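Local coordinates for mandelate racemase / muconate lactonizing enzyme family protein (Agrobacterium tumefaciens, PDB 4DXK) that belongs to the mandelate racemase subgroup of the enolase superfamily and may act as a lyase or racemase, its exact substrate being unsettled, at residues Met1-Val9 and Ile49-Leu59. Numbering follows the deposited sequence. Where two conformers were deposited one is given.
Sequences MKITKLETV and IAPRVIGRDPL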
ATOM      1  N   MET A   1      -2.706  45.868  24.302  1.00 17.76           N
ATOM      2  CA  MET A   1      -3.985  46.450  23.902  1.00 14.65           C
ATOM      3  C   MET A   1      -5.076  45.387  23.912  1.00 12.87           C
ATOM      4  O   MET A   1      -4.794  44.193  24.055  1.00 13.05           O
ATOM      5  CB  MET A   1      -3.871  47.170  22.551  1.00 18.98           C
ATOM      6  CG  MET A   1      -4.040  46.294  21.321  1.00 17.16           C
ATOM      7  SD  MET A   1      -3.536  47.100  19.773  1.00 17.07           S
ATOM      8  CE  MET A   1      -1.786  46.736  19.775  1.00 22.72           C
ATOM      9  N   LYS A   2      -6.323  45.839  23.807  1.00 11.10           N
ATOM     10  CA  LYS A   2      -7.491  44.969  23.832  1.00 11.55           C
ATOM     11  C   LYS A   2      -8.466  45.363  22.740  1.00 11.14           C
ATOM     12  O   LYS A   2      -8.620  46.544  22.421  1.00 11.89           O
ATOM     13  CB  LYS A   2      -8.207  45.071  25.181  1.00 13.12           C
ATOM     14  CG  LYS A   2      -7.393  44.592  26.372  1.00 16.64           C
ATOM     15  CD  LYS A   2      -8.164  44.776  27.671  1.00 21.73           C
ATOM     16  CE  LYS A   2      -7.458  44.092  28.836  1.00 30.39           C
ATOM     17  NZ  LYS A   2      -8.185  44.283  30.125  1.00 38.52           N
ATOM     18  N   ILE A   3      -9.143  44.361  22.194  1.00 10.75           N
ATOM     19  CA  ILE A   3     -10.213  44.577  21.233  1.00 10.25           C
ATOM     20  C   ILE A   3     -11.403  45.199  21.956  1.00 11.17           C
ATOM     21  O   ILE A   3     -11.823  44.717  23.015  1.00 11.56           O
ATOM     22  CB  ILE A   3     -10.629  43.250  20.581  1.00  8.87           C
ATOM     23  CG1 ILE A   3      -9.465  42.679  19.758  1.00 10.27           C
ATOM     24  CG2 ILE A   3     -11.881  43.434  19.729  1.00 10.28           C
ATOM     25  CD1 ILE A   3      -9.683  41.253  19.284  1.00  9.87           C
ATOM     26  N   THR A   4     -11.934  46.280  21.396  1.00 10.49           N
ATOM     27  CA  THR A   4     -13.064  46.969  22.002  1.00 10.57           C
ATOM     28  C   THR A   4     -14.355  46.812  21.210  1.00 12.08           C
ATOM     29  O   THR A   4     -15.442  46.822  21.790  1.00 14.69           O
ATOM     30  CB  THR A   4     -12.781  48.466  22.134  1.00 12.15           C
ATOM     31  OG1 THR A   4     -12.304  48.943  20.871  1.00 14.32           O
ATOM     32  CG2 THR A   4     -11.747  48.730  23.229  1.00 14.04           C
ATOM     33  N   LYS A   5     -14.256  46.773  19.884  0.51 12.73           N
ATOM     34  CA  LYS A   5     -15.449  46.692  19.037  0.51 12.71           C
ATOM     35  C   LYS A   5     -15.194  45.843  17.807  0.51 10.19           C
ATOM     36  O   LYS A   5     -14.085  45.822  17.277  0.51 12.66           O
ATOM     37  CB  LYS A   5     -15.884  48.080  18.551  0.51 10.81           C
ATOM     38  CG  LYS A   5     -16.062  49.127  19.622  0.51 14.23           C
ATOM     39  CD  LYS A   5     -16.214  50.513  19.014  0.51 24.74           C
ATOM     40  CE  LYS A   5     -17.312  50.548  17.962  0.51 28.59           C
ATOM     41  NZ  LYS A   5     -17.569  51.934  17.458  0.51 34.31           N
ATOM     42  N   LEU A   6     -16.234  45.155  17.349  1.00 10.95           N
ATOM     43  CA  LEU A   6     -16.219  44.513  16.043  1.00 11.12           C
ATOM     44  C   LEU A   6     -17.240  45.200  15.173  1.00 10.09           C
ATOM     45  O   LEU A   6     -18.414  45.327  15.547  1.00 12.87           O
ATOM     46  CB  LEU A   6     -16.588  43.036  16.121  1.00 16.08           C
ATOM     47  CG  LEU A   6     -15.647  42.045  16.780  1.00 15.42           C
ATOM     48  CD1 LEU A   6     -16.042  40.619  16.373  1.00 13.20           C
ATOM     49  CD2 LEU A   6     -14.190  42.349  16.435  1.00 16.71           C
ATOM     50  N   GLU A   7     -16.802  45.640  14.004  1.00 10.24           N
ATOM     51  CA  GLU A   7     -17.655  46.357  13.072  1.00 11.96           C
ATOM     52  C   GLU A   7     -17.698  45.570  11.771  1.00 12.93           C
ATOM     53  O   GLU A   7     -16.658  45.131  11.273  1.00 14.82           O
ATOM     54  CB  GLU A   7     -17.092  47.761  12.836  1.00 12.08           C
ATOM     55  CG  GLU A   7     -17.779  48.539  11.726  1.00 14.62           C
ATOM     56  CD  GLU A   7     -17.130  49.889  11.472  1.00 17.37           C
ATOM     57  OE1 GLU A   7     -16.031  50.155  12.010  1.00 17.25           O
ATOM     58  OE2 GLU A   7     -17.718  50.694  10.727  1.00 16.77           O
ATOM     59  N   THR A   8     -18.889  45.369  11.225  1.00  9.92           N
ATOM     60  CA  THR A   8     -19.007  44.801   9.893  1.00 10.18           C
ATOM     61  C   THR A   8     -19.564  45.848   8.942  1.00  9.87           C
ATOM     62  O   THR A   8     -20.394  46.676   9.331  1.00 10.75           O
ATOM     63  CB  THR A   8     -19.898  43.561   9.883  1.00  9.71           C
ATOM     64  OG1 THR A   8     -21.117  43.847  10.580  1.00 10.89           O
ATOM     65  CG2 THR A   8     -19.189  42.388  10.556  1.00 11.13           C
ATOM     66  N   VAL A   9     -19.107  45.805   7.693  1.00 10.15           N
ATOM     67  CA  VAL A   9     -19.505  46.767   6.673  1.00 10.64           C
ATOM     68  C   VAL A   9     -19.881  46.011   5.411  1.00 10.17           C
ATOM     69  O   VAL A   9     -19.151  45.112   4.973  1.00 10.58           O
ATOM     70  CB  VAL A   9     -18.354  47.741   6.344  1.00 11.35           C
ATOM     71  CG1 VAL A   9     -18.797  48.780   5.320  1.00 14.16           C
ATOM     72  CG2 VAL A   9     -17.851  48.423   7.601  1.00 14.74           C
ATOM     73  N   ILE A  49     -18.193  35.397  16.957  1.00  8.37           N
ATOM     74  CA  ILE A  49     -16.861  35.954  17.173  1.00  9.55           C
ATOM     75  C   ILE A  49     -16.868  37.018  18.275  1.00  8.43           C
ATOM     76  O   ILE A  49     -16.057  36.956  19.204  1.00 10.09           O
ATOM     77  CB  ILE A  49     -16.221  36.523  15.885  1.00  7.99           C
ATOM     78  CG1 ILE A  49     -16.116  35.436  14.813  1.00  9.51           C
ATOM     79  CG2 ILE A  49     -14.845  37.098  16.191  1.00 10.13           C
ATOM     80  CD1 ILE A  49     -15.380  35.876  13.561  1.00  9.86           C
ATOM     81  N   ALA A  50     -17.784  37.976  18.182  1.00  8.98           N
ATOM     82  CA  ALA A  50     -17.810  39.095  19.125  1.00 10.48           C
ATOM     83  C   ALA A  50     -17.770  38.700  20.612  1.00 10.92           C
ATOM     84  O   ALA A  50     -16.914  39.197  21.342  1.00 11.32           O
ATOM     85  CB  ALA A  50     -18.984  40.014  18.830  1.00 12.45           C
ATOM     86  N   PRO A  51     -18.663  37.798  21.067  1.00 10.65           N
ATOM     87  CA  PRO A  51     -18.596  37.486  22.503  1.00 11.69           C
ATOM     88  C   PRO A  51     -17.295  36.796  22.909  1.00 11.68           C
ATOM     89  O   PRO A  51     -16.939  36.832  24.091  1.00 14.23           O
ATOM     90  CB  PRO A  51     -19.801  36.561  22.729  1.00 14.96           C
ATOM     91  CG  PRO A  51     -20.135  36.019  21.383  1.00 19.36           C
ATOM     92  CD  PRO A  51     -19.789  37.109  20.408  1.00 12.98           C
ATOM     93  N   ARG A  52     -16.591  36.186  21.957  1.00 10.54           N
ATOM     94  CA  ARG A  52     -15.345  35.500  22.258  1.00 11.38           C
ATOM     95  C   ARG A  52     -14.108  36.386  22.184  1.00 13.71           C
ATOM     96  O   ARG A  52     -13.051  36.013  22.697  1.00 15.93           O
ATOM     97  CB  ARG A  52     -15.161  34.307  21.326  1.00 12.95           C
ATOM     98  CG  ARG A  52     -16.102  33.176  21.657  1.00 12.39           C
ATOM     99  CD  ARG A  52     -16.111  32.101  20.588  1.00 13.82           C
ATOM    100  NE  ARG A  52     -16.931  30.965  21.003  1.00 16.62           N
ATOM    101  CZ  ARG A  52     -18.258  30.958  20.996  1.00 17.35           C
ATOM    102  NH1 ARG A  52     -18.937  32.018  20.580  1.00 18.60           N
ATOM    103  NH2 ARG A  52     -18.917  29.877  21.402  1.00 22.30           N
ATOM    104  N   VAL A  53     -14.208  37.547  21.540  1.00 10.46           N
ATOM    105  CA  VAL A  53     -12.996  38.338  21.314  1.00 10.29           C
ATOM    106  C   VAL A  53     -12.996  39.748  21.908  1.00 11.20           C
ATOM    107  O   VAL A  53     -11.929  40.333  22.063  1.00 12.07           O
ATOM    108  CB  VAL A  53     -12.607  38.411  19.819  1.00 11.17           C
ATOM    109  CG1 VAL A  53     -12.534  37.015  19.219  1.00 10.79           C
ATOM    110  CG2 VAL A  53     -13.577  39.297  19.047  1.00 11.10           C
ATOM    111  N   ILE A  54     -14.158  40.313  22.219  1.00 11.49           N
ATOM    112  CA  ILE A  54     -14.166  41.617  22.877  1.00 12.32           C
ATOM    113  C   ILE A  54     -13.435  41.486  24.206  1.00 12.76           C
ATOM    114  O   ILE A  54     -13.727  40.579  24.996  1.00 13.14           O
ATOM    115  CB  ILE A  54     -15.593  42.149  23.130  1.00 14.14           C
ATOM    116  CG1 ILE A  54     -16.348  42.324  21.814  1.00 22.23           C
ATOM    117  CG2 ILE A  54     -15.555  43.464  23.921  1.00 16.73           C
ATOM    118  CD1 ILE A  54     -15.738  43.345  20.896  1.00 19.60           C
ATOM    119  N   GLY A  55     -12.479  42.381  24.440  1.00 10.85           N
ATOM    120  CA  GLY A  55     -11.692  42.355  25.659  1.00 11.84           C
ATOM    121  C   GLY A  55     -10.388  41.584  25.527  1.00 11.70           C
ATOM    122  O   GLY A  55      -9.552  41.632  26.430  1.00 14.13           O
ATOM    123  N   ARG A  56     -10.205  40.873  24.412  1.00 10.58           N
ATOM    124  CA  ARG A  56      -9.013  40.043  24.211  1.00 10.89           C
ATOM    125  C   ARG A  56      -7.860  40.819  23.576  1.00 10.76           C
ATOM    126  O   ARG A  56      -8.070  41.809  22.868  1.00 10.90           O
ATOM    127  CB  ARG A  56      -9.354  38.840  23.331  1.00 11.99           C
ATOM    128  CG  ARG A  56     -10.331  37.855  23.965  1.00 13.88           C
ATOM    129  CD  ARG A  56      -9.618  36.934  24.946  1.00 15.47           C
ATOM    130  NE  ARG A  56      -8.522  36.235  24.277  1.00 14.77           N
ATOM    131  CZ  ARG A  56      -8.609  35.030  23.720  1.00 12.78           C
ATOM    132  NH1 ARG A  56      -9.740  34.330  23.774  1.00 16.67           N
ATOM    133  NH2 ARG A  56      -7.548  34.508  23.116  1.00 13.38           N
ATOM    134  N   ASP A  57      -6.645  40.329  23.801  1.00 10.98           N
ATOM    135  CA  ASP A  57      -5.439  40.911  23.228  1.00 10.94           C
ATOM    136  C   ASP A  57      -5.334  40.460  21.766  1.00  9.52           C
ATOM    137  O   ASP A  57      -5.170  39.270  21.492  1.00  9.08           O
ATOM    138  CB  ASP A  57      -4.246  40.407  24.044  1.00 11.04           C
ATOM    139  CG  ASP A  57      -2.920  40.974  23.590  1.00 11.85           C
ATOM    140  OD1 ASP A  57      -2.835  41.566  22.495  1.00 11.09           O
ATOM    141  OD2 ASP A  57      -1.944  40.810  24.358  1.00 15.93           O
ATOM    142  N   PRO A  58      -5.425  41.401  20.809  1.00  8.85           N
ATOM    143  CA  PRO A  58      -5.418  41.013  19.393  1.00  9.14           C
ATOM    144  C   PRO A  58      -4.068  40.477  18.923  1.00  9.05           C
ATOM    145  O   PRO A  58      -4.027  39.852  17.863  1.00  9.27           O
ATOM    146  CB  PRO A  58      -5.735  42.333  18.680  1.00 10.57           C
ATOM    147  CG  PRO A  58      -5.147  43.385  19.611  1.00  9.90           C
ATOM    148  CD  PRO A  58      -5.463  42.866  20.987  1.00  9.49           C
ATOM    149  N   LEU A  59      -2.995  40.728  19.670  1.00  9.15           N
ATOM    150  CA  LEU A  59      -1.669  40.278  19.248  1.00  9.50           C
ATOM    151  C   LEU A  59      -1.445  38.776  19.440  1.00  8.46           C
ATOM    152  O   LEU A  59      -0.470  38.229  18.915  1.00  8.97           O
ATOM    153  CB  LEU A  59      -0.561  41.058  19.965  1.00 11.18           C
ATOM    154  CG  LEU A  59      -0.489  42.563  19.717  1.00 16.51           C
ATOM    155  CD1 LEU A  59       0.716  43.168  20.438  1.00 18.21           C
ATOM    156  CD2 LEU A  59      -0.439  42.854  18.234  1.00 19.06           C
TER
HETATM  157  O   HOH W   1      -1.583  44.037  22.625  1.00 23.27           O
HETATM  158  O   HOH W   2     -10.318  42.560  28.925  1.00 31.32           O
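M1 lays its CG against the ring of P58, 3.6 Å from the proline CG, the two side chains crossing at about a right angle. Its chi1 of 85° sets CG between the backbone N and the carbonyl carbon, and the bend at chi3 then turns CE to the fringe of L59. The carbonyl O of M1 takes a CA-H...O contact from D57, CA to O 3.4 Å. A water accepts from the amino N of M1 and donates to D57 OD1, the same oxygen that receives the N-H of L59 from above the carboxylate plane in an Asx turn.

K2 runs its extended chain alongside the carbonyl of G55, and a second water joins NZ to that G55 O. I3 is held through both its N and its O by the same turn: its N donates to R56 O at 2.8 Å, nearly straight at 167°, while its O accepts from G55 N at 2.8 Å. The I3 side chain has CB 3.5 Å from V53 O, CG1 beside P58 CB and CD1 in contact with V53 CB. R56 itself turns away to a salt bridge with D67. I54 brings its CD1 over the strand, 3.6 Å from T4 O and beside I3 CG2.

L6 points toward the helix: CD1 sits 3.6 Å from A50 CA, with I49 CG2 and V53 CG2 also touching it. L91 and F87 of helix 79-99 add apolar cover on P58 and V53.

The type II turn V53-R56, which starts on the last residue of helix 38-53, thus pairs with the start of strand 3-11, fastening helix to sheet in the alpha+beta N-terminal capping domain of the enolase superfamily.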